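Local coordinates for protein cysteine hydrolase (Vibrio cholerae, PDB 6V98) that is a type VI secretion system effector that probably acts as a cysteine hydrolase with a papain-like fold, at residues A[110-118]-A[183-194]; A[1-12]-A[43-53]. All coordinates share one frame; numbering follows the deposited sequence.

Contact 1: residues A[110-118]-A[183-194]. With CA (calcium ion), chain C; CA (calcium ion), chain B.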
loop_
_atom_site.group_PDB
_atom_site.type_symbol
_atom_site.label_atom_id
_atom_site.label_comp_id
_atom_site.label_asym_id
_atom_site.label_seq_id
_atom_site.Cartn_x
_atom_site.Cartn_y
_atom_site.Cartn_z
ATOM N N GLU A 110 -7.116 9.412 -8.937
ATOM C CA GLU A 110 -8.281 8.854 -9.609
ATOM C C GLU A 110 -7.859 7.976 -10.777
ATOM O O GLU A 110 -8.509 7.945 -11.822
ATOM C CB GLU A 110 -9.247 9.956 -10.065
ATOM C CG GLU A 110 -9.861 10.740 -8.913
ATOM C CD GLU A 110 -10.654 11.935 -9.392
ATOM O OE1 GLU A 110 -10.049 12.989 -9.643
ATOM O OE2 GLU A 110 -11.876 11.799 -9.557
ATOM N N GLY A 111 -6.749 7.253 -10.598
ATOM C CA GLY A 111 -6.242 6.359 -11.608
ATOM C C GLY A 111 -6.451 4.896 -11.239
ATOM O O GLY A 111 -6.953 4.549 -10.168
ATOM N N ARG A 112 -6.025 4.035 -12.158
ATOM C CA ARG A 112 -6.148 2.599 -11.951
ATOM C C ARG A 112 -5.142 2.121 -10.910
ATOM O O ARG A 112 -4.153 2.792 -10.604
ATOM C CB ARG A 112 -5.938 1.826 -13.262
ATOM C CG ARG A 112 -4.482 1.754 -13.740
ATOM C CD ARG A 112 -4.373 1.180 -15.150
ATOM N NE ARG A 112 -3.011 1.249 -15.696
ATOM C CZ ARG A 112 -2.132 0.248 -15.654
ATOM N NH1 ARG A 112 -2.452 -0.908 -15.077
ATOM N NH2 ARG A 112 -0.929 0.396 -16.192
ATOM N N ILE A 113 -5.403 0.928 -10.380
ATOM C CA ILE A 113 -4.567 0.309 -9.358
ATOM C C ILE A 113 -4.022 -0.996 -9.910
ATOM O O ILE A 113 -4.761 -1.766 -10.532
ATOM C CB ILE A 113 -5.364 0.070 -8.063
ATOM C CG1 ILE A 113 -5.758 1.411 -7.440
ATOM C CG2 ILE A 113 -4.575 -0.837 -7.076
ATOM C CD1 ILE A 113 -6.603 1.303 -6.210
ATOM N N SER A 114 -2.722 -1.220 -9.726
ATOM C CA SER A 114 -2.102 -2.533 -9.854
ATOM C C SER A 114 -1.691 -2.986 -8.461
ATOM O O SER A 114 -0.989 -2.252 -7.769
ATOM C CB SER A 114 -0.870 -2.481 -10.765
ATOM O OG SER A 114 -1.194 -2.081 -12.085
ATOM N N GLY A 115 -2.120 -4.187 -8.041
ATOM C CA GLY A 115 -1.818 -4.650 -6.701
ATOM C C GLY A 115 -1.472 -6.128 -6.661
ATOM O O GLY A 115 -1.559 -6.841 -7.664
ATOM N N VAL A 116 -1.042 -6.566 -5.481
ATOM C CA VAL A 116 -0.922 -7.982 -5.155
ATOM C C VAL A 116 -1.653 -8.212 -3.846
ATOM O O VAL A 116 -1.771 -7.304 -3.016
ATOM C CB VAL A 116 0.549 -8.459 -5.043
ATOM C CG1 VAL A 116 1.232 -8.366 -6.394
ATOM C CG2 VAL A 116 1.314 -7.652 -3.964
ATOM N N VAL A 117 -2.127 -9.437 -3.648
ATOM C CA VAL A 117 -2.856 -9.797 -2.439
ATOM C C VAL A 117 -2.020 -10.814 -1.681
ATOM O O VAL A 117 -1.813 -11.938 -2.151
ATOM C CB VAL A 117 -4.252 -10.346 -2.757
ATOM C CG1 VAL A 117 -4.981 -10.668 -1.480
ATOM C CG2 VAL A 117 -5.045 -9.328 -3.602
ATOM N N LEU A 118 -1.549 -10.427 -0.499
ATOM C CA LEU A 118 -0.683 -11.254 0.326
ATOM C C LEU A 118 -1.447 -11.681 1.565
ATOM O O LEU A 118 -2.279 -10.933 2.079
ATOM C CB LEU A 118 0.571 -10.480 0.749
ATOM C CG LEU A 118 1.291 -9.700 -0.341
ATOM C CD1 LEU A 118 2.416 -8.906 0.265
ATOM C CD2 LEU A 118 1.787 -10.651 -1.429
ATOM N N PHE A 183 6.494 -7.990 -8.817
ATOM C CA PHE A 183 5.891 -8.617 -7.643
ATOM C C PHE A 183 4.731 -9.516 -8.054
ATOM O O PHE A 183 4.533 -10.600 -7.486
ATOM C CB PHE A 183 5.423 -7.529 -6.670
ATOM C CG PHE A 183 5.350 -7.963 -5.217
ATOM C CD1 PHE A 183 5.514 -9.287 -4.850
ATOM C CD2 PHE A 183 5.104 -7.025 -4.217
ATOM C CE1 PHE A 183 5.437 -9.669 -3.516
ATOM C CE2 PHE A 183 5.037 -7.407 -2.875
ATOM C CZ PHE A 183 5.188 -8.725 -2.536
ATOM N N GLN A 184 3.972 -9.091 -9.063
ATOM C CA GLN A 184 2.815 -9.854 -9.517
ATOM C C GLN A 184 3.210 -11.181 -10.147
ATOM O O GLN A 184 2.369 -12.080 -10.234
ATOM C CB GLN A 184 2.004 -9.036 -10.525
ATOM C CG GLN A 184 1.151 -7.916 -9.900
ATOM C CD GLN A 184 0.362 -7.135 -10.933
ATOM O OE1 GLN A 184 0.643 -7.207 -12.129
ATOM N NE2 GLN A 184 -0.629 -6.373 -10.474
ATOM N N LEU A 185 4.458 -11.330 -10.594
ATOM C CA LEU A 185 4.864 -12.602 -11.194
ATOM C C LEU A 185 4.770 -13.772 -10.221
ATOM O O LEU A 185 4.654 -14.921 -10.664
ATOM C CB LEU A 185 6.291 -12.500 -11.726
ATOM C CG LEU A 185 6.480 -11.502 -12.861
ATOM C CD1 LEU A 185 7.922 -11.510 -13.328
ATOM C CD2 LEU A 185 5.548 -11.873 -14.001
ATOM N N SER A 186 4.826 -13.519 -8.911
ATOM C CA SER A 186 4.807 -14.586 -7.916
ATOM C C SER A 186 3.664 -14.467 -6.915
ATOM O O SER A 186 3.656 -15.199 -5.919
ATOM C CB SER A 186 6.140 -14.632 -7.160
ATOM O OG SER A 186 6.549 -13.328 -6.773
ATOM N N GLU A 187 2.700 -13.574 -7.138
ATOM C CA GLU A 187 1.600 -13.397 -6.198
ATOM C C GLU A 187 0.305 -13.204 -6.968
ATOM O O GLU A 187 0.307 -12.977 -8.180
ATOM C CB GLU A 187 1.807 -12.185 -5.274
ATOM C CG GLU A 187 3.167 -12.073 -4.628
ATOM C CD GLU A 187 3.351 -13.051 -3.484
ATOM O OE1 GLU A 187 2.346 -13.649 -3.041
ATOM O OE2 GLU A 187 4.497 -13.216 -3.031
ATOM N N ILE A 188 -0.806 -13.304 -6.233
ATOM C CA ILE A 188 -2.134 -13.010 -6.771
ATOM C C ILE A 188 -2.180 -11.561 -7.236
ATOM O O ILE A 188 -1.763 -10.658 -6.507
ATOM C CB ILE A 188 -3.193 -13.282 -5.692
ATOM C CG1 ILE A 188 -3.234 -14.776 -5.340
ATOM C CG2 ILE A 188 -4.563 -12.760 -6.105
ATOM C CD1 ILE A 188 -3.819 -15.639 -6.444
ATOM N N ASP A 189 -2.711 -11.332 -8.445
ATOM C CA ASP A 189 -2.815 -9.998 -9.035
ATOM C C ASP A 189 -4.127 -9.327 -8.665
ATOM O O ASP A 189 -5.180 -9.964 -8.640
ATOM C CB ASP A 189 -2.761 -10.058 -10.561
ATOM C CG ASP A 189 -1.381 -10.299 -11.097
ATOM O OD1 ASP A 189 -0.593 -10.994 -10.427
ATOM O OD2 ASP A 189 -1.103 -9.797 -12.211
ATOM N N LEU A 190 -4.075 -8.017 -8.467
ATOM C CA LEU A 190 -5.271 -7.197 -8.313
ATOM C C LEU A 190 -5.205 -6.085 -9.347
ATOM O O LEU A 190 -4.180 -5.406 -9.458
ATOM C CB LEU A 190 -5.370 -6.610 -6.897
ATOM C CG LEU A 190 -6.522 -5.659 -6.597
ATOM C CD1 LEU A 190 -7.832 -6.340 -6.907
ATOM C CD2 LEU A 190 -6.490 -5.198 -5.154
ATOM N N ASP A 191 -6.273 -5.934 -10.123
ATOM C CA ASP A 191 -6.399 -4.835 -11.074
ATOM C C ASP A 191 -7.710 -4.113 -10.814
ATOM O O ASP A 191 -8.751 -4.753 -10.634
ATOM C CB ASP A 191 -6.340 -5.344 -12.518
ATOM C CG ASP A 191 -4.928 -5.706 -12.946
ATOM O OD1 ASP A 191 -4.174 -4.791 -13.341
ATOM O OD2 ASP A 191 -4.572 -6.903 -12.869
ATOM N N TYR A 192 -7.662 -2.783 -10.786
ATOM C CA TYR A 192 -8.853 -1.991 -10.534
ATOM C C TYR A 192 -8.828 -0.783 -11.451
ATOM O O TYR A 192 -7.798 -0.113 -11.560
ATOM C CB TYR A 192 -8.940 -1.541 -9.068
ATOM C CG TYR A 192 -9.971 -0.461 -8.837
ATOM C CD1 TYR A 192 -11.320 -0.771 -8.739
ATOM C CD2 TYR A 192 -9.598 0.876 -8.714
ATOM C CE1 TYR A 192 -12.274 0.219 -8.521
ATOM C CE2 TYR A 192 -10.550 1.875 -8.501
ATOM C CZ TYR A 192 -11.882 1.537 -8.410
ATOM O OH TYR A 192 -12.828 2.516 -8.194
ATOM N N ASP A 193 -9.945 -0.510 -12.113
ATOM C CA ASP A 193 -10.076 0.692 -12.927
ATOM C C ASP A 193 -11.055 1.645 -12.264
ATOM O O ASP A 193 -12.191 1.263 -11.956
ATOM C CB ASP A 193 -10.542 0.364 -14.346
ATOM C CG ASP A 193 -10.667 1.606 -15.206
ATOM O OD1 ASP A 193 -9.620 2.197 -15.549
ATOM O OD2 ASP A 193 -11.811 2.001 -15.515
ATOM N N TYR A 194 -10.614 2.889 -12.062
ATOM C CA TYR A 194 -11.438 3.869 -11.366
ATOM C C TYR A 194 -12.591 4.341 -12.237
ATOM O O TYR A 194 -13.721 4.487 -11.754
ATOM C CB TYR A 194 -10.580 5.057 -10.946
ATOM C CG TYR A 194 -11.323 6.135 -10.173
ATOM C CD1 TYR A 194 -11.533 6.018 -8.802
ATOM C CD2 TYR A 194 -11.788 7.276 -10.810
ATOM C CE1 TYR A 194 -12.204 7.001 -8.097
ATOM C CE2 TYR A 194 -12.457 8.263 -10.112
ATOM C CZ TYR A 194 -12.655 8.120 -8.750
ATOM O OH TYR A 194 -13.311 9.098 -8.039
HETATM CA CA CA C . 0.356 -13.138 -10.504
HETATM CA CA CA B . -0.096 -6.189 -14.183
HETATM O O HOH W 1 -4.839 -2.118 -13.244
HETATM O O HOH W 2 -1.472 -4.739 -12.945
HETATM O O HOH W 3 -0.263 -13.940 -3.573
HETATM O O HOH W 4 1.568 -15.140 -10.478
HETATM O O HOH W 5 -2.096 -7.623 -13.493
HETATM O O HOH W 6 0.390 -8.514 -15.407
HETATM O O HOH W 7 -1.576 -5.409 -16.050
HETATM O O HOH W 8 1.091 -13.029 -12.829
#
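Gln-184 has CG beside the backbone N (chi1 -76°) and an extended chain beyond, which carries the amide to the carbonyl oxygen of Gly-115 and lays CG 3.5 Å from Val-116 CG1. Its NE2 gives a nearly straight bond (161°) of 3.0 Å to Gly-115 O. The backbone N of Leu-190 binds that same oxygen from the opposite face of the carbonyl plane, so two donors grip one buried acceptor. The other end of the amide, OE1, binds a calcium ion at 2.4 Å, in a site that Glu-181 also joins; a water on this ion reaches both Ser-114 OG and Asp-191 OD1. A second calcium ion is held by the backbone oxygens of Gln-184 and Glu-187 and by Asp-189 OD1, with Glu-203 adding another oxygen.

Val-116 also sends CG2 over one face of the Phe-183 ring, 4.0 Å from the centroid, while Leu-118 CD1 meets Phe-183 CZ at 3.9 Å. At the far end, Glu-110 CB rests over the face of Tyr-194. Between these ends, strands 113-118 and 188-193 pair antiparallel, with Ile-113 N bonded to Tyr-192 O at 2.9 Å.

Gln-184 thus ties the strand pair to both ions, and calcium on OE1 would be expected to polarise the amide and make NE2 a stronger donor to Gly-115.

Contact 2: residues A[1-12]-A[43-53]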
loop_
_atom_site.group_PDB
_atom_site.type_symbol
_atom_site.label_atom_id
_atom_site.label_comp_id
_atom_site.label_asym_id
_atom_site.label_seq_id
_atom_site.Cartn_x
_atom_site.Cartn_y
_atom_site.Cartn_z
ATOM N N SER A 1 -12.182 -17.338 13.682
ATOM C CA SER A 1 -12.141 -17.923 12.346
ATOM C C SER A 1 -10.768 -18.506 12.019
ATOM O O SER A 1 -10.665 -19.511 11.310
ATOM C CB SER A 1 -12.524 -16.876 11.290
ATOM O OG SER A 1 -11.432 -16.019 11.000
ATOM N N GLY A 2 -9.718 -17.870 12.538
ATOM C CA GLY A 2 -8.369 -18.192 12.116
ATOM C C GLY A 2 -8.057 -17.816 10.684
ATOM O O GLY A 2 -7.062 -18.298 10.137
ATOM N N ASN A 3 -8.886 -16.978 10.059
ATOM C CA ASN A 3 -8.676 -16.580 8.671
ATOM C C ASN A 3 -7.466 -15.662 8.572
ATOM O O ASN A 3 -7.328 -14.725 9.362
ATOM C CB ASN A 3 -9.922 -15.873 8.134
ATOM C CG ASN A 3 -9.866 -15.621 6.634
ATOM O OD1 ASN A 3 -9.455 -16.488 5.859
ATOM N ND2 ASN A 3 -10.272 -14.420 6.220
ATOM N N ASP A 4 -6.586 -15.943 7.606
ATOM C CA ASP A 4 -5.387 -15.133 7.404
ATOM C C ASP A 4 -5.744 -13.670 7.153
ATOM O O ASP A 4 -6.756 -13.348 6.530
ATOM C CB ASP A 4 -4.580 -15.657 6.213
ATOM C CG ASP A 4 -3.575 -16.726 6.604
ATOM O OD1 ASP A 4 -3.326 -16.898 7.808
ATOM O OD2 ASP A 4 -3.040 -17.393 5.701
ATOM N N ASP A 5 -4.879 -12.775 7.634
ATOM C CA ASP A 5 -5.016 -11.365 7.326
ATOM C C ASP A 5 -4.645 -11.111 5.867
ATOM O O ASP A 5 -4.142 -11.994 5.161
ATOM C CB ASP A 5 -4.133 -10.538 8.258
ATOM C CG ASP A 5 -4.421 -10.822 9.721
ATOM O OD1 ASP A 5 -5.614 -10.786 10.115
ATOM O OD2 ASP A 5 -3.465 -11.092 10.471
ATOM N N PHE A 6 -4.885 -9.877 5.427
ATOM C CA PHE A 6 -4.606 -9.445 4.066
ATOM C C PHE A 6 -3.670 -8.248 4.103
ATOM O O PHE A 6 -3.867 -7.324 4.898
ATOM C CB PHE A 6 -5.876 -9.012 3.308
ATOM C CG PHE A 6 -6.961 -10.062 3.230
ATOM C CD1 PHE A 6 -7.746 -10.350 4.331
ATOM C CD2 PHE A 6 -7.229 -10.709 2.030
ATOM C CE1 PHE A 6 -8.778 -11.300 4.244
ATOM C CE2 PHE A 6 -8.253 -11.663 1.934
ATOM C CZ PHE A 6 -9.018 -11.955 3.044
ATOM N N LEU A 7 -2.657 -8.272 3.240
ATOM C CA LEU A 7 -1.830 -7.102 2.949
ATOM C C LEU A 7 -1.863 -6.901 1.439
ATOM O O LEU A 7 -1.484 -7.802 0.681
ATOM C CB LEU A 7 -0.389 -7.275 3.454
ATOM C CG LEU A 7 0.406 -5.968 3.561
ATOM C CD1 LEU A 7 -0.093 -5.156 4.763
ATOM C CD2 LEU A 7 1.913 -6.230 3.682
ATOM N N ILE A 8 -2.345 -5.740 1.007
ATOM C CA ILE A 8 -2.549 -5.463 -0.410
ATOM C C ILE A 8 -1.722 -4.242 -0.783
ATOM O O ILE A 8 -2.222 -3.106 -0.699
ATOM C CB ILE A 8 -4.036 -5.247 -0.734
ATOM C CG1 ILE A 8 -4.863 -6.416 -0.199
ATOM C CG2 ILE A 8 -4.243 -5.077 -2.235
ATOM C CD1 ILE A 8 -6.351 -6.259 -0.452
ATOM N N PRO A 9 -0.454 -4.423 -1.145
ATOM C CA PRO A 9 0.287 -3.343 -1.798
ATOM C C PRO A 9 -0.485 -2.888 -3.021
ATOM O O PRO A 9 -0.961 -3.709 -3.809
ATOM C CB PRO A 9 1.620 -4.004 -2.178
ATOM C CG PRO A 9 1.764 -5.176 -1.212
ATOM C CD PRO A 9 0.340 -5.656 -1.015
ATOM N N VAL A 10 -0.630 -1.573 -3.174
ATOM C CA VAL A 10 -1.327 -0.999 -4.324
ATOM C C VAL A 10 -0.407 0.025 -4.972
ATOM O O VAL A 10 0.213 0.833 -4.276
ATOM C CB VAL A 10 -2.683 -0.380 -3.925
ATOM C CG1 VAL A 10 -3.644 -1.493 -3.460
ATOM C CG2 VAL A 10 -2.524 0.661 -2.826
ATOM N N VAL A 11 -0.293 -0.028 -6.298
ATOM C CA VAL A 11 0.461 0.946 -7.070
ATOM C C VAL A 11 -0.495 1.618 -8.045
ATOM O O VAL A 11 -1.395 0.975 -8.595
ATOM C CB VAL A 11 1.645 0.287 -7.813
ATOM C CG1 VAL A 11 2.320 1.277 -8.754
ATOM C CG2 VAL A 11 2.666 -0.265 -6.796
ATOM N N PHE A 12 -0.313 2.921 -8.229
ATOM C CA PHE A 12 -1.089 3.721 -9.171
ATOM C C PHE A 12 -0.147 4.016 -10.324
ATOM O O PHE A 12 0.582 5.014 -10.292
ATOM C CB PHE A 12 -1.578 5.012 -8.508
ATOM C CG PHE A 12 -2.237 4.786 -7.165
ATOM C CD1 PHE A 12 -1.507 4.909 -5.986
ATOM C CD2 PHE A 12 -3.585 4.434 -7.091
ATOM C CE1 PHE A 12 -2.110 4.687 -4.755
ATOM C CE2 PHE A 12 -4.200 4.223 -5.874
ATOM C CZ PHE A 12 -3.458 4.346 -4.699
ATOM N N GLY A 43 4.624 6.507 -11.086
ATOM C CA GLY A 43 3.678 5.834 -10.223
ATOM C C GLY A 43 3.861 6.179 -8.753
ATOM O O GLY A 43 4.906 6.666 -8.317
ATOM N N HIS A 44 2.823 5.874 -7.972
ATOM C CA HIS A 44 2.820 6.016 -6.520
ATOM C C HIS A 44 2.340 4.703 -5.907
ATOM O O HIS A 44 1.681 3.899 -6.567
ATOM C CB HIS A 44 1.927 7.195 -6.088
ATOM C CG HIS A 44 1.734 7.313 -4.605
ATOM N ND1 HIS A 44 2.783 7.449 -3.723
ATOM C CD2 HIS A 44 0.608 7.318 -3.854
ATOM C CE1 HIS A 44 2.312 7.538 -2.491
ATOM N NE2 HIS A 44 0.994 7.454 -2.542
ATOM N N ALA A 45 2.679 4.473 -4.639
ATOM C CA ALA A 45 2.357 3.204 -4.006
ATOM C C ALA A 45 1.804 3.454 -2.614
ATOM O O ALA A 45 2.166 4.433 -1.962
ATOM C CB ALA A 45 3.587 2.279 -3.911
ATOM N N GLY A 46 0.916 2.558 -2.174
ATOM C CA GLY A 46 0.431 2.550 -0.801
ATOM C C GLY A 46 0.131 1.125 -0.376
ATOM O O GLY A 46 0.464 0.206 -1.119
ATOM N N VAL A 47 -0.474 0.903 0.792
ATOM C CA VAL A 47 -0.764 -0.467 1.212
ATOM C C VAL A 47 -2.074 -0.498 1.989
ATOM O O VAL A 47 -2.312 0.329 2.871
ATOM C CB VAL A 47 0.398 -1.081 2.031
ATOM C CG1 VAL A 47 0.697 -0.272 3.296
ATOM C CG2 VAL A 47 0.125 -2.561 2.339
ATOM N N ILE A 48 -2.927 -1.454 1.642
ATOM C CA ILE A 48 -4.138 -1.745 2.390
ATOM C C ILE A 48 -3.853 -2.896 3.334
ATOM O O ILE A 48 -3.261 -3.904 2.933
ATOM C CB ILE A 48 -5.296 -2.108 1.446
ATOM C CG1 ILE A 48 -5.576 -0.944 0.501
ATOM C CG2 ILE A 48 -6.528 -2.467 2.267
ATOM C CD1 ILE A 48 -6.615 -1.268 -0.599
ATOM N N LEU A 49 -4.306 -2.769 4.576
ATOM C CA LEU A 49 -4.132 -3.801 5.591
ATOM C C LEU A 49 -5.501 -4.204 6.120
ATOM O O LEU A 49 -6.266 -3.347 6.565
ATOM C CB LEU A 49 -3.251 -3.290 6.739
ATOM C CG LEU A 49 -3.211 -4.186 7.977
ATOM C CD1 LEU A 49 -2.411 -5.434 7.684
ATOM C CD2 LEU A 49 -2.613 -3.442 9.159
ATOM N N ILE A 50 -5.814 -5.498 6.079
ATOM C CA ILE A 50 -7.135 -5.979 6.481
ATOM C C ILE A 50 -7.008 -7.080 7.524
ATOM O O ILE A 50 -6.260 -8.046 7.329
ATOM C CB ILE A 50 -7.946 -6.495 5.283
ATOM C CG1 ILE A 50 -8.120 -5.379 4.259
ATOM C CG2 ILE A 50 -9.309 -7.004 5.771
ATOM C CD1 ILE A 50 -8.610 -5.870 2.916
ATOM N N ASN A 51 -7.749 -6.932 8.625
ATOM C CA ASN A 51 -7.920 -7.995 9.611
ATOM C C ASN A 51 -8.786 -9.108 9.029
ATOM O O ASN A 51 -9.958 -8.883 8.706
ATOM C CB ASN A 51 -8.569 -7.439 10.877
ATOM C CG ASN A 51 -8.563 -8.443 12.021
ATOM O OD1 ASN A 51 -9.087 -9.546 11.891
ATOM N ND2 ASN A 51 -7.941 -8.073 13.136
ATOM N N GLY A 52 -8.215 -10.311 8.910
ATOM C CA GLY A 52 -8.934 -11.420 8.300
ATOM C C GLY A 52 -10.096 -11.950 9.114
ATOM O O GLY A 52 -10.959 -12.645 8.561
ATOM N N GLU A 53 -10.138 -11.651 10.412
ATOM C CA GLU A 53 -11.250 -12.050 11.273
ATOM C C GLU A 53 -12.405 -11.061 11.227
ATOM O O GLU A 53 -13.568 -11.471 11.173
ATOM C CB GLU A 53 -10.786 -12.177 12.724
ATOM C CG GLU A 53 -9.653 -13.152 12.942
ATOM C CD GLU A 53 -10.136 -14.490 13.439
ATOM O OE1 GLU A 53 -11.342 -14.779 13.276
ATOM O OE2 GLU A 53 -9.309 -15.246 13.995
HETATM O O HOH W 9 -6.943 -11.781 12.408
#
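Phe-6 overlaps Ile-50, CB against CB at 3.8 Å, and the edge of its ring reaches Gly-52 CA. Along the same face Ile-8 CD1 meets Ile-50 CD1, and the Val-10 and Ile-48 side chains cross at about a right angle, CG1 against CD1. Farther on, the rings of Phe-12 and His-44 lie side by side, rim to rim, with planes only 14° apart; the imidazole NE2 is hydrogen-bonded to Glu-61 OE1. On the other face Leu-7 has CG anti to its own N (chi1 -163°), which swings CD1 between Val-47 CG2, 3.6 Å away, and Leu-49 CD1, 3.7 Å away.

At the start of strand 5-12, Asp-5 OD1 takes the Gly-52 N-H through its anti lone pair at 2.9 Å while OD2 accepts from the backbone N of Phe-123, and just before it Asn-3 ND2 bonds to Gly-52 O. The N-terminal amine of Ser-1 makes a salt bridge of 2.7 Å to Glu-53 OE1, although Ser-1 is poorly ordered.

Helix 154-162, which closely follows the modified Cys-152, packs on Leu-7, Pro-9 and Val-47. Hydrogen-bonded and non-hydrogen-bonded pairs alternate from Phe-6 to Phe-12, giving neighbouring antiparallel strands of a central sheet backed by a helix, consistent with the papain-like hydrolases of clan CA.

Both contacts belong to one seven-stranded antiparallel sheet and meet where strand 5-12 pairs with strand 113-120, through backbone bonds such as Val-11 N to Ser-114 O and Leu-118 N to Leu-7 O. Contact 2 is the buried one, in the middle of the sheet, and relies on a regular ladder with aliphatic and aromatic packing on both faces; its charged groups gather where the chain begins, beside Glu-53. Contact 1 lies nearer the outer strand 198-202 and is only partly buried. There one face carries metal ions, waters and acidic side chains; the ions bind residues of 183-194 and its neighbours, and reach strand 113-118 through Gln-184 and bridging water. Pro-9 packs on Val-116, carrying the apolar layer between contacts.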